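Local coordinates for protein acetyltransferase, GNAT family (Listeria monocytogenes str. 4b, PDB 2OH1) that probably transfers an acetyl group from acetyl-CoA to an acceptor substrate, in the manner of GNAT acetyltransferases, at residues Arg17-Ala20 with Pro21-Leu25; Leu30-Asp33 with Thr34-Leu38; Asp93-Glu96 with Asp97-Ile100; Asn148-Leu151 with Asn152-Tyr155. All blocks are in the same frame, centred on the assembly; numbering follows the deposited sequence.

Contact 1 of 4, residues Arg17-Ala20 with Pro21-Leu25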
loop_
_atom_site.group_PDB
_atom_site.type_symbol
_atom_site.label_atom_id
_atom_site.label_comp_id
_atom_site.label_asym_id
_atom_site.label_seq_id
_atom_site.Cartn_x
_atom_site.Cartn_y
_atom_site.Cartn_z
ATOM N N ARG A 17 -3.160 9.076 -10.121
ATOM C CA ARG A 17 -2.104 10.070 -10.250
ATOM C C ARG A 17 -1.271 10.067 -8.979
ATOM O O ARG A 17 -1.739 9.676 -7.884
ATOM C CB ARG A 17 -2.686 11.464 -10.511
ATOM C CG ARG A 17 -3.426 12.034 -9.338
ATOM C CD ARG A 17 -4.184 13.307 -9.651
ATOM N NE ARG A 17 -5.032 13.770 -8.560
ATOM C CZ ARG A 17 -4.613 14.553 -7.589
ATOM N NH1 ARG A 17 -3.368 14.990 -7.541
ATOM N NH2 ARG A 17 -5.474 14.932 -6.645
ATOM N N PHE A 18 -0.027 10.501 -9.066
ATOM C CA PHE A 18 0.775 10.687 -7.867
ATOM C C PHE A 18 0.320 11.958 -7.149
ATOM O O PHE A 18 -0.035 12.957 -7.817
ATOM C CB PHE A 18 2.237 10.765 -8.230
ATOM C CG PHE A 18 2.770 9.445 -8.627
ATOM C CD1 PHE A 18 3.078 8.510 -7.665
ATOM C CD2 PHE A 18 2.838 9.085 -9.973
ATOM C CE1 PHE A 18 3.495 7.208 -8.033
ATOM C CE2 PHE A 18 3.322 7.800 -10.345
ATOM C CZ PHE A 18 3.618 6.884 -9.349
ATOM N N ALA A 19 0.285 11.963 -5.830
ATOM C CA ALA A 19 -0.088 13.140 -5.012
ATOM C C ALA A 19 0.838 14.307 -5.294
ATOM O O ALA A 19 2.039 14.135 -5.530
ATOM C CB ALA A 19 -0.115 12.817 -3.492
ATOM N N ALA A 20 0.268 15.482 -5.188
ATOM C CA ALA A 20 1.001 16.749 -5.210
ATOM C C ALA A 20 0.878 17.468 -3.883
ATOM O O ALA A 20 0.063 17.112 -3.032
ATOM C CB ALA A 20 0.449 17.636 -6.323
ATOM N N PRO A 21 1.737 18.487 -3.673
ATOM C CA PRO A 21 1.630 19.188 -2.415
ATOM C C PRO A 21 0.228 19.665 -2.017
ATOM O O PRO A 21 -0.118 19.621 -0.819
ATOM C CB PRO A 21 2.628 20.341 -2.575
ATOM C CG PRO A 21 3.696 19.733 -3.436
ATOM C CD PRO A 21 2.906 18.955 -4.453
ATOM N N THR A 22 -0.615 20.114 -2.954
ATOM C CA THR A 22 -1.941 20.576 -2.624
ATOM C C THR A 22 -2.884 19.477 -2.156
ATOM O O THR A 22 -3.951 19.757 -1.677
ATOM C CB THR A 22 -2.542 21.315 -3.842
ATOM O OG1 THR A 22 -2.371 20.512 -5.004
ATOM C CG2 THR A 22 -1.905 22.720 -4.017
ATOM N N ASP A 23 -2.487 18.219 -2.293
ATOM C CA ASP A 23 -3.268 17.076 -1.793
ATOM C C ASP A 23 -3.066 16.766 -0.346
ATOM O O ASP A 23 -3.750 15.875 0.194
ATOM C CB ASP A 23 -2.984 15.848 -2.636
ATOM C CG ASP A 23 -3.379 16.028 -4.090
ATOM O OD1 ASP A 23 -4.526 16.412 -4.386
ATOM O OD2 ASP A 23 -2.553 15.752 -4.978
ATOM N N ARG A 24 -2.086 17.420 0.292
ATOM C CA ARG A 24 -1.689 17.073 1.653
ATOM C C ARG A 24 -2.822 17.039 2.637
ATOM O O ARG A 24 -2.985 16.085 3.387
ATOM C CB ARG A 24 -0.584 17.991 2.193
ATOM C CG ARG A 24 -0.201 17.608 3.630
ATOM C CD ARG A 24 1.002 18.375 4.141
ATOM N NE ARG A 24 0.787 19.784 3.910
ATOM C CZ ARG A 24 0.038 20.574 4.684
ATOM N NH1 ARG A 24 -0.557 20.121 5.790
ATOM N NH2 ARG A 24 -0.131 21.839 4.323
ATOM N N LEU A 25 -3.611 18.075 2.651
ATOM C CA LEU A 25 -4.615 18.217 3.733
ATOM C C LEU A 25 -5.667 17.140 3.573
ATOM O O LEU A 25 -6.111 16.528 4.566
ATOM C CB LEU A 25 -5.223 19.626 3.779
ATOM C CG LEU A 25 -4.326 20.636 4.487
ATOM C CD1 LEU A 25 -5.018 22.007 4.515
ATOM C CD2 LEU A 25 -3.952 20.212 5.901
#
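Asp-23 reaches back from the 3-10 turn that leads into helix 24-40 to Arg-17 at the end of the preceding strand. Asp-23 CB lies 3.3 Å from Ala-20 O. CG sits beside the residue's own backbone N, chi1 -62°, and this turns the carboxylate toward the strand end. OD2 then takes two donors. Ala-20 N gives a nearly straight bond of 2.8 Å to Asp-23 OD2, on the anti lone pair. Arg-17 NH1 comes to the same Asp-23 OD2 on the syn side, also at 2.8 Å. Asp-23 OD1 is met by Arg-17 NH2 at 2.9 Å, in the guanidinium plane but from above the carboxylate plane. The grip is an end-on, two-nitrogen salt bridge, with the two flat groups turned 48° apart.

The segment is the turn that leads from strand 12-18 into helix 24-40, the first strand-to-helix connection of this GNAT fold. Residues 21-23 form a 3-10 turn within it. Asp-23 N bonds to Ala-20 O at 2.9 Å, while Ala-20 N bonds to Asp-23 OD2.

The Arg-17 chain runs extended from CG to NE. Its NE forms a further salt bridge with Glu-71 of strand 67-71. Ala-19 CB stays 4.1 Å from Asp-23 OD2, and its side chain also packs on Val-67 and Leu-69 of that strand.

Contact 2 of 4, residues Leu30-Asp33 with Thr34-Leu38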
loop_
_atom_site.group_PDB
_atom_site.type_symbol
_atom_site.label_atom_id
_atom_site.label_comp_id
_atom_site.label_asym_id
_atom_site.label_seq_id
_atom_site.Cartn_x
_atom_site.Cartn_y
_atom_site.Cartn_z
ATOM N N LEU A 30 -7.870 11.816 5.312
ATOM C CA LEU A 30 -8.049 10.422 5.013
ATOM C C LEU A 30 -7.335 9.452 6.022
ATOM O O LEU A 30 -7.896 8.406 6.431
ATOM C CB LEU A 30 -7.623 10.112 3.617
ATOM C CG LEU A 30 -7.769 8.676 3.139
ATOM C CD1 LEU A 30 -9.212 8.101 3.306
ATOM C CD2 LEU A 30 -7.283 8.356 1.684
HETATM N N MSE A 31 -6.115 9.816 6.403
HETATM C CA MSE A 31 -5.331 9.064 7.397
HETATM C C MSE A 31 -6.084 9.057 8.715
HETATM O O MSE A 31 -6.344 7.986 9.254
HETATM C CB MSE A 31 -3.921 9.635 7.567
HETATM C CG MSE A 31 -3.110 9.520 6.293
HETATM SE SE MSE A 31 -1.290 10.061 6.471
HETATM C CE MSE A 31 -0.499 8.946 5.093
ATOM N N ILE A 32 -6.437 10.255 9.182
ATOM C CA ILE A 32 -7.133 10.459 10.464
ATOM C C ILE A 32 -8.387 9.631 10.469
ATOM O O ILE A 32 -8.656 8.866 11.440
ATOM C CB ILE A 32 -7.493 11.938 10.707
ATOM C CG1 ILE A 32 -6.283 12.794 11.036
ATOM C CG2 ILE A 32 -8.557 12.064 11.887
ATOM C CD1 ILE A 32 -6.518 14.318 10.855
ATOM N N ASP A 33 -9.152 9.679 9.389
ATOM C CA ASP A 33 -10.442 9.012 9.322
ATOM C C ASP A 33 -10.254 7.480 9.280
ATOM O O ASP A 33 -11.010 6.736 9.956
ATOM C CB ASP A 33 -11.328 9.525 8.147
ATOM C CG ASP A 33 -11.755 11.002 8.322
ATOM O OD1 ASP A 33 -11.719 11.573 9.436
ATOM O OD2 ASP A 33 -12.107 11.629 7.315
ATOM N N THR A 34 -9.220 7.004 8.569
ATOM C CA THR A 34 -8.929 5.607 8.489
ATOM C C THR A 34 -8.480 5.062 9.887
ATOM O O THR A 34 -8.890 3.951 10.307
ATOM C CB THR A 34 -7.865 5.282 7.456
ATOM O OG1 THR A 34 -8.267 5.819 6.197
ATOM C CG2 THR A 34 -7.751 3.781 7.287
ATOM N N ALA A 35 -7.657 5.826 10.622
ATOM C CA ALA A 35 -7.220 5.408 11.951
ATOM C C ALA A 35 -8.418 5.305 12.913
ATOM O O ALA A 35 -8.545 4.320 13.700
ATOM C CB ALA A 35 -6.204 6.368 12.512
ATOM N N ARG A 36 -9.266 6.334 12.918
ATOM C CA ARG A 36 -10.475 6.355 13.740
ATOM C C ARG A 36 -11.343 5.148 13.410
ATOM O O ARG A 36 -11.902 4.463 14.319
ATOM C CB ARG A 36 -11.237 7.659 13.534
ATOM C CG ARG A 36 -10.622 8.863 14.205
ATOM C CD ARG A 36 -11.444 10.078 13.921
ATOM N NE ARG A 36 -10.818 11.287 14.458
ATOM C CZ ARG A 36 -11.087 12.532 14.062
ATOM N NH1 ARG A 36 -11.992 12.769 13.112
ATOM N NH2 ARG A 36 -10.435 13.550 14.616
ATOM N N TRP A 37 -11.469 4.865 12.130
ATOM C CA TRP A 37 -12.337 3.775 11.686
ATOM C C TRP A 37 -11.792 2.420 12.136
ATOM O O TRP A 37 -12.546 1.550 12.595
ATOM C CB TRP A 37 -12.520 3.811 10.186
ATOM C CG TRP A 37 -13.532 2.855 9.680
ATOM C CD1 TRP A 37 -14.878 3.081 9.444
ATOM C CD2 TRP A 37 -13.277 1.507 9.271
ATOM N NE1 TRP A 37 -15.459 1.941 8.929
ATOM C CE2 TRP A 37 -14.507 0.967 8.823
ATOM C CE3 TRP A 37 -12.143 0.709 9.264
ATOM C CZ2 TRP A 37 -14.610 -0.317 8.384
ATOM C CZ3 TRP A 37 -12.259 -0.585 8.828
ATOM C CH2 TRP A 37 -13.480 -1.072 8.373
ATOM N N LEU A 38 -10.477 2.223 12.008
ATOM C CA LEU A 38 -9.828 0.981 12.495
ATOM C C LEU A 38 -10.053 0.761 13.980
ATOM O O LEU A 38 -10.344 -0.374 14.406
ATOM C CB LEU A 38 -8.311 0.930 12.186
ATOM C CG LEU A 38 -7.953 0.693 10.735
ATOM C CD1 LEU A 38 -6.452 1.003 10.503
ATOM C CD2 LEU A 38 -8.276 -0.722 10.327
HETATM O O HOH W 1 -13.491 10.502 11.432
#
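Thr-34 and Leu-30 meet one turn apart in the middle of helix 24-40, through two hydrogen bonds to one carbonyl. Thr-34 N gives the usual helical bond to Leu-30 O, 2.9 Å. Thr-34 OG1 donates to Leu-30 O at 2.6 Å. The two donors reach Leu-30 O from opposite faces of its plane. OG1 lies beside the backbone N of Thr-34, chi1 -55°, which brings it back over the preceding turn. The helix continues with backbone bonds from Ala-35 N to Met-31 O, Arg-36 N to Ile-32 O and Trp-37 N to Asp-33 O.

The packing contact is made by Ile-32 and Arg-36, whose side chains run side by side. The methyl Ile-32 CG2 sits over the centre of one guanidinium face, in van der Waals contact 3.4 Å from Arg-36 CZ.

The charged contact is looser. Asp-33 OD1 and Arg-36 NH1 are 3.9 Å apart, a long ion pair in which no N-H points at the oxygen. A water joins them: it donates to Asp-33 OD1 at 2.9 Å and accepts from Arg-36 NH1 at 3.2 Å, at the edge of the guanidinium.

On the inner side, Leu-30 and Thr-34 both touch Met-110 of strand 103-111, so the helix packs on the sheet there. An unidentified bound molecule, probably from the crystallisation liquor, lies about 3 Å from the Thr-34 side chain. The Thr-34 hydroxyl proton is spent inside the helix on Leu-30 O, while Asp-33 and Arg-36 are joined through water rather than by a direct hydrogen bond.

Contact 3 of 4, residues Asp93-Glu96 with Asp97-Ile100; sequences DLWE and DLAI
Trp-95 O and Glu-96 O each accept a backbone bond from three residues on, from Leu-98 N at 3.0 Å and Ala-99 N at 2.9 Å, as helix 89-95 gives way to a 3-10 turn. Glu-96 leaves helical geometry with a positive phi of 53°. Both donors lie above the plane of the carbonyl they reach.

Leu-98 then comes back to the indole of Trp-95. Leu-98 CD1 lies at the edge of the Trp-95 ring, near the ring plane, 3.9 Å from Trp-95 CE3. Leu-98 CB is 3.4 Å from Trp-95 O. Ala-99 makes a lighter contact, Ala-99 CB lying 4.3 Å from Trp-95 CB.

The indole itself is buried against the sheet. It meets Tyr-105 edge-to-face and touches Arg-141, Ser-163, Leu-171 and Gln-173. The Glu-96 carboxylate leads away from the turn. Lys-166 meets both Glu-96 OE2, as a salt bridge, and Asp-93 O, as a hydrogen bond. The chemistry is therefore divided: two backbone bonds and a light apolar contact hold the turn against Trp-95, while Lys-166 joins the helix end to strand 161-166.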
loop_
_atom_site.group_PDB
_atom_site.type_symbol
_atom_site.label_atom_id
_atom_site.label_comp_id
_atom_site.label_asym_id
_atom_site.label_seq_id
_atom_site.Cartn_x
_atom_site.Cartn_y
_atom_site.Cartn_z
ATOM N N ASP A 93 15.346 -4.089 8.230
ATOM C CA ASP A 93 15.499 -5.039 9.335
ATOM C C ASP A 93 14.711 -6.333 9.092
ATOM O O ASP A 93 15.228 -7.448 9.211
ATOM C CB ASP A 93 15.022 -4.382 10.680
ATOM C CG ASP A 93 15.251 -5.242 11.847
ATOM O OD1 ASP A 93 16.425 -5.297 12.226
ATOM O OD2 ASP A 93 14.307 -5.870 12.368
ATOM N N LEU A 94 13.469 -6.186 8.634
ATOM C CA LEU A 94 12.590 -7.300 8.452
ATOM C C LEU A 94 13.076 -8.274 7.361
ATOM O O LEU A 94 12.997 -9.475 7.522
ATOM C CB LEU A 94 11.179 -6.786 8.157
ATOM C CG LEU A 94 10.088 -7.718 8.530
ATOM C CD1 LEU A 94 9.984 -7.875 10.044
ATOM C CD2 LEU A 94 8.791 -7.293 7.844
ATOM N N TRP A 95 13.561 -7.727 6.248
ATOM C CA TRP A 95 13.917 -8.495 5.027
ATOM C C TRP A 95 15.367 -9.055 5.051
ATOM O O TRP A 95 15.734 -9.839 4.197
ATOM C CB TRP A 95 13.633 -7.644 3.767
ATOM C CG TRP A 95 12.135 -7.587 3.471
ATOM C CD1 TRP A 95 11.218 -6.757 4.033
ATOM C CD2 TRP A 95 11.388 -8.505 2.648
ATOM N NE1 TRP A 95 9.975 -7.070 3.595
ATOM C CE2 TRP A 95 10.048 -8.141 2.728
ATOM C CE3 TRP A 95 11.758 -9.593 1.804
ATOM C CZ2 TRP A 95 9.038 -8.843 2.026
ATOM C CZ3 TRP A 95 10.759 -10.278 1.113
ATOM C CH2 TRP A 95 9.437 -9.884 1.230
ATOM N N GLU A 96 16.156 -8.606 6.024
ATOM C CA GLU A 96 17.501 -9.168 6.282
ATOM C C GLU A 96 18.295 -9.144 4.984
ATOM O O GLU A 96 18.388 -8.080 4.354
ATOM C CB GLU A 96 17.402 -10.547 6.940
ATOM C CG GLU A 96 16.683 -10.473 8.283
ATOM C CD GLU A 96 16.805 -11.716 9.146
ATOM O OE1 GLU A 96 17.136 -12.800 8.602
ATOM O OE2 GLU A 96 16.569 -11.591 10.378
ATOM N N ASP A 97 18.876 -10.249 4.540
ATOM C CA ASP A 97 19.803 -10.145 3.406
ATOM C C ASP A 97 19.100 -9.967 2.057
ATOM O O ASP A 97 19.751 -9.801 1.025
ATOM C CB ASP A 97 20.732 -11.358 3.368
ATOM C CG ASP A 97 21.625 -11.438 4.592
ATOM O OD1 ASP A 97 22.236 -10.406 4.958
ATOM O OD2 ASP A 97 21.697 -12.532 5.192
ATOM N N LEU A 98 17.771 -10.005 2.046
ATOM C CA LEU A 98 17.055 -9.618 0.862
ATOM C C LEU A 98 16.916 -8.109 0.751
ATOM O O LEU A 98 16.603 -7.629 -0.312
ATOM C CB LEU A 98 15.690 -10.296 0.820
ATOM C CG LEU A 98 15.613 -11.826 0.723
ATOM C CD1 LEU A 98 14.177 -12.250 0.402
ATOM C CD2 LEU A 98 16.574 -12.315 -0.308
ATOM N N ALA A 99 17.219 -7.355 1.811
ATOM C CA ALA A 99 16.998 -5.906 1.794
ATOM C C ALA A 99 17.887 -5.176 0.771
ATOM O O ALA A 99 17.608 -4.028 0.395
ATOM C CB ALA A 99 17.163 -5.303 3.217
ATOM N N ILE A 100 18.939 -5.847 0.324
ATOM C CA ILE A 100 19.876 -5.251 -0.649
ATOM C C ILE A 100 19.341 -5.288 -2.089
ATOM O O ILE A 100 19.827 -4.523 -2.914
ATOM C CB ILE A 100 21.301 -5.943 -0.621
ATOM C CG2 ILE A 100 21.166 -7.426 -0.948
#

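Contact 4 of 4, residues Asn148-Leu151 with Asn152-Tyr155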
loop_
_atom_site.group_PDB
_atom_site.type_symbol
_atom_site.label_atom_id
_atom_site.label_comp_id
_atom_site.label_asym_id
_atom_site.label_seq_id
_atom_site.Cartn_x
_atom_site.Cartn_y
_atom_site.Cartn_z
ATOM N N ASN A 148 -3.823 -11.942 10.866
ATOM C CA ASN A 148 -4.937 -11.454 10.036
ATOM C C ASN A 148 -5.163 -12.412 8.870
ATOM O O ASN A 148 -4.540 -12.291 7.808
ATOM C CB ASN A 148 -4.706 -10.036 9.518
ATOM C CG ASN A 148 -5.926 -9.443 8.898
ATOM O OD1 ASN A 148 -6.784 -10.135 8.342
ATOM N ND2 ASN A 148 -6.018 -8.117 8.973
ATOM N N GLU A 149 -6.055 -13.377 9.081
ATOM C CA GLU A 149 -6.265 -14.419 8.103
ATOM C C GLU A 149 -6.738 -13.838 6.768
ATOM O O GLU A 149 -6.245 -14.195 5.728
ATOM C CB GLU A 149 -7.249 -15.492 8.595
ATOM C CG GLU A 149 -7.535 -16.492 7.496
ATOM C CD GLU A 149 -7.786 -17.915 7.968
ATOM O OE1 GLU A 149 -8.384 -18.100 9.055
ATOM O OE2 GLU A 149 -7.400 -18.840 7.213
ATOM N N THR A 150 -7.709 -12.927 6.816
ATOM C CA THR A 150 -8.324 -12.464 5.573
ATOM C C THR A 150 -7.349 -11.615 4.757
ATOM O O THR A 150 -7.311 -11.709 3.537
ATOM C CB THR A 150 -9.687 -11.760 5.836
ATOM O OG1 THR A 150 -9.480 -10.607 6.626
ATOM C CG2 THR A 150 -10.621 -12.718 6.581
ATOM N N LEU A 151 -6.510 -10.842 5.426
ATOM C CA LEU A 151 -5.559 -10.022 4.707
ATOM C C LEU A 151 -4.460 -10.877 4.111
ATOM O O LEU A 151 -4.078 -10.644 3.000
ATOM C CB LEU A 151 -4.971 -8.948 5.618
ATOM C CG LEU A 151 -4.260 -7.764 4.967
ATOM C CD1 LEU A 151 -5.113 -7.123 3.879
ATOM C CD2 LEU A 151 -3.828 -6.733 6.062
ATOM N N ASN A 152 -3.958 -11.849 4.880
ATOM C CA ASN A 152 -2.967 -12.804 4.349
ATOM C C ASN A 152 -3.548 -13.539 3.138
ATOM O O ASN A 152 -2.872 -13.645 2.107
ATOM C CB ASN A 152 -2.494 -13.791 5.413
ATOM C CG ASN A 152 -1.421 -13.192 6.339
ATOM O OD1 ASN A 152 -0.259 -13.016 5.964
ATOM N ND2 ASN A 152 -1.820 -12.869 7.562
ATOM N N GLN A 153 -4.807 -13.989 3.239
ATOM C CA GLN A 153 -5.461 -14.663 2.089
ATOM C C GLN A 153 -5.481 -13.748 0.864
ATOM O O GLN A 153 -5.262 -14.188 -0.262
ATOM C CB GLN A 153 -6.889 -15.105 2.385
ATOM C CG GLN A 153 -6.993 -16.276 3.251
ATOM C CD GLN A 153 -8.427 -16.552 3.750
ATOM O OE1 GLN A 153 -9.101 -15.671 4.298
ATOM N NE2 GLN A 153 -8.851 -17.792 3.630
HETATM N N MSE A 154 -5.736 -12.461 1.121
HETATM C CA MSE A 154 -5.861 -11.488 0.047
HETATM C C MSE A 154 -4.546 -11.350 -0.700
HETATM O O MSE A 154 -4.469 -11.407 -1.906
HETATM C CB MSE A 154 -6.330 -10.155 0.617
HETATM C CG MSE A 154 -6.582 -9.164 -0.471
HETATM SE SE MSE A 154 -6.887 -7.339 0.135
HETATM C CE MSE A 154 -5.042 -6.897 0.274
ATOM N N TYR A 155 -3.460 -11.176 0.037
ATOM C CA TYR A 155 -2.184 -11.041 -0.637
ATOM C C TYR A 155 -1.828 -12.268 -1.490
ATOM O O TYR A 155 -1.291 -12.159 -2.575
ATOM C CB TYR A 155 -1.068 -10.727 0.369
ATOM C CG TYR A 155 -1.249 -9.381 1.047
ATOM C CD1 TYR A 155 -1.494 -8.242 0.293
ATOM C CD2 TYR A 155 -1.124 -9.241 2.406
ATOM C CE1 TYR A 155 -1.603 -6.984 0.901
ATOM C CE2 TYR A 155 -1.256 -8.019 3.017
ATOM C CZ TYR A 155 -1.476 -6.891 2.261
ATOM O OH TYR A 155 -1.558 -5.661 2.923
#
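Helix 149-157 follows strand 139-145 in this GNAT fold and packs on it, and its first turn opens with an asparagine N-cap. Asn-148 is the cap. Asn-148 OD1 accepts from Leu-151 N at 3.0 Å, with the donor above the carbonyl plane. The backbone oxygen of Asn-148 is used twice by Asn-152. The Asn-152 N bond to Asn-148 O, 3.0 Å, is nearly straight at 169°. Asn-152 ND2 reaches the same Asn-148 O at 2.8 Å, from well above the carbonyl plane.

The amide of Asn-152 is buried but well supplied with partners. Its ND2 also bonds to Ile-145 O, and its OD1 to Tyr-172 OH. This joins the first turn of the helix to the end of strand 139-145 and to strand 169-175.

Leu-151 carries the apolar part. Its CG stands anti to the backbone N, chi1 -163°, and the branch reaches along the helix to the next turn. Met-154, a selenomethionine, lies beside it and points the same way. Tyr-155 crosses the leucine at a slant and is buried, touching Leu-142 and Cys-144 of strand 139-145. Leu-151 CD1 meets Met-154 CE at 3.6 Å, and Leu-151 CG meets Tyr-155 CE2 at 3.6 Å.

How the contacts relate
The four contacts come in series along one chain, each closing before the next opens. Contacts 1 and 2 share helix 24-40, contact 1 at the turn leading into it and contact 2 further along, with centres about 18 Å apart. Contact 3 ends helix 89-95 before strand 103-111, and contact 4 starts helix 149-157 after strand 139-145. Contacts 1 and 4 lie on opposite sides of the chain's centre, about 29 Å between centres. Contacts 2 and 4 have nearest atoms about 8 Å apart, and none of the four touch. The central mixed sheet joins them: each lies where a helix or turn packs on its strands.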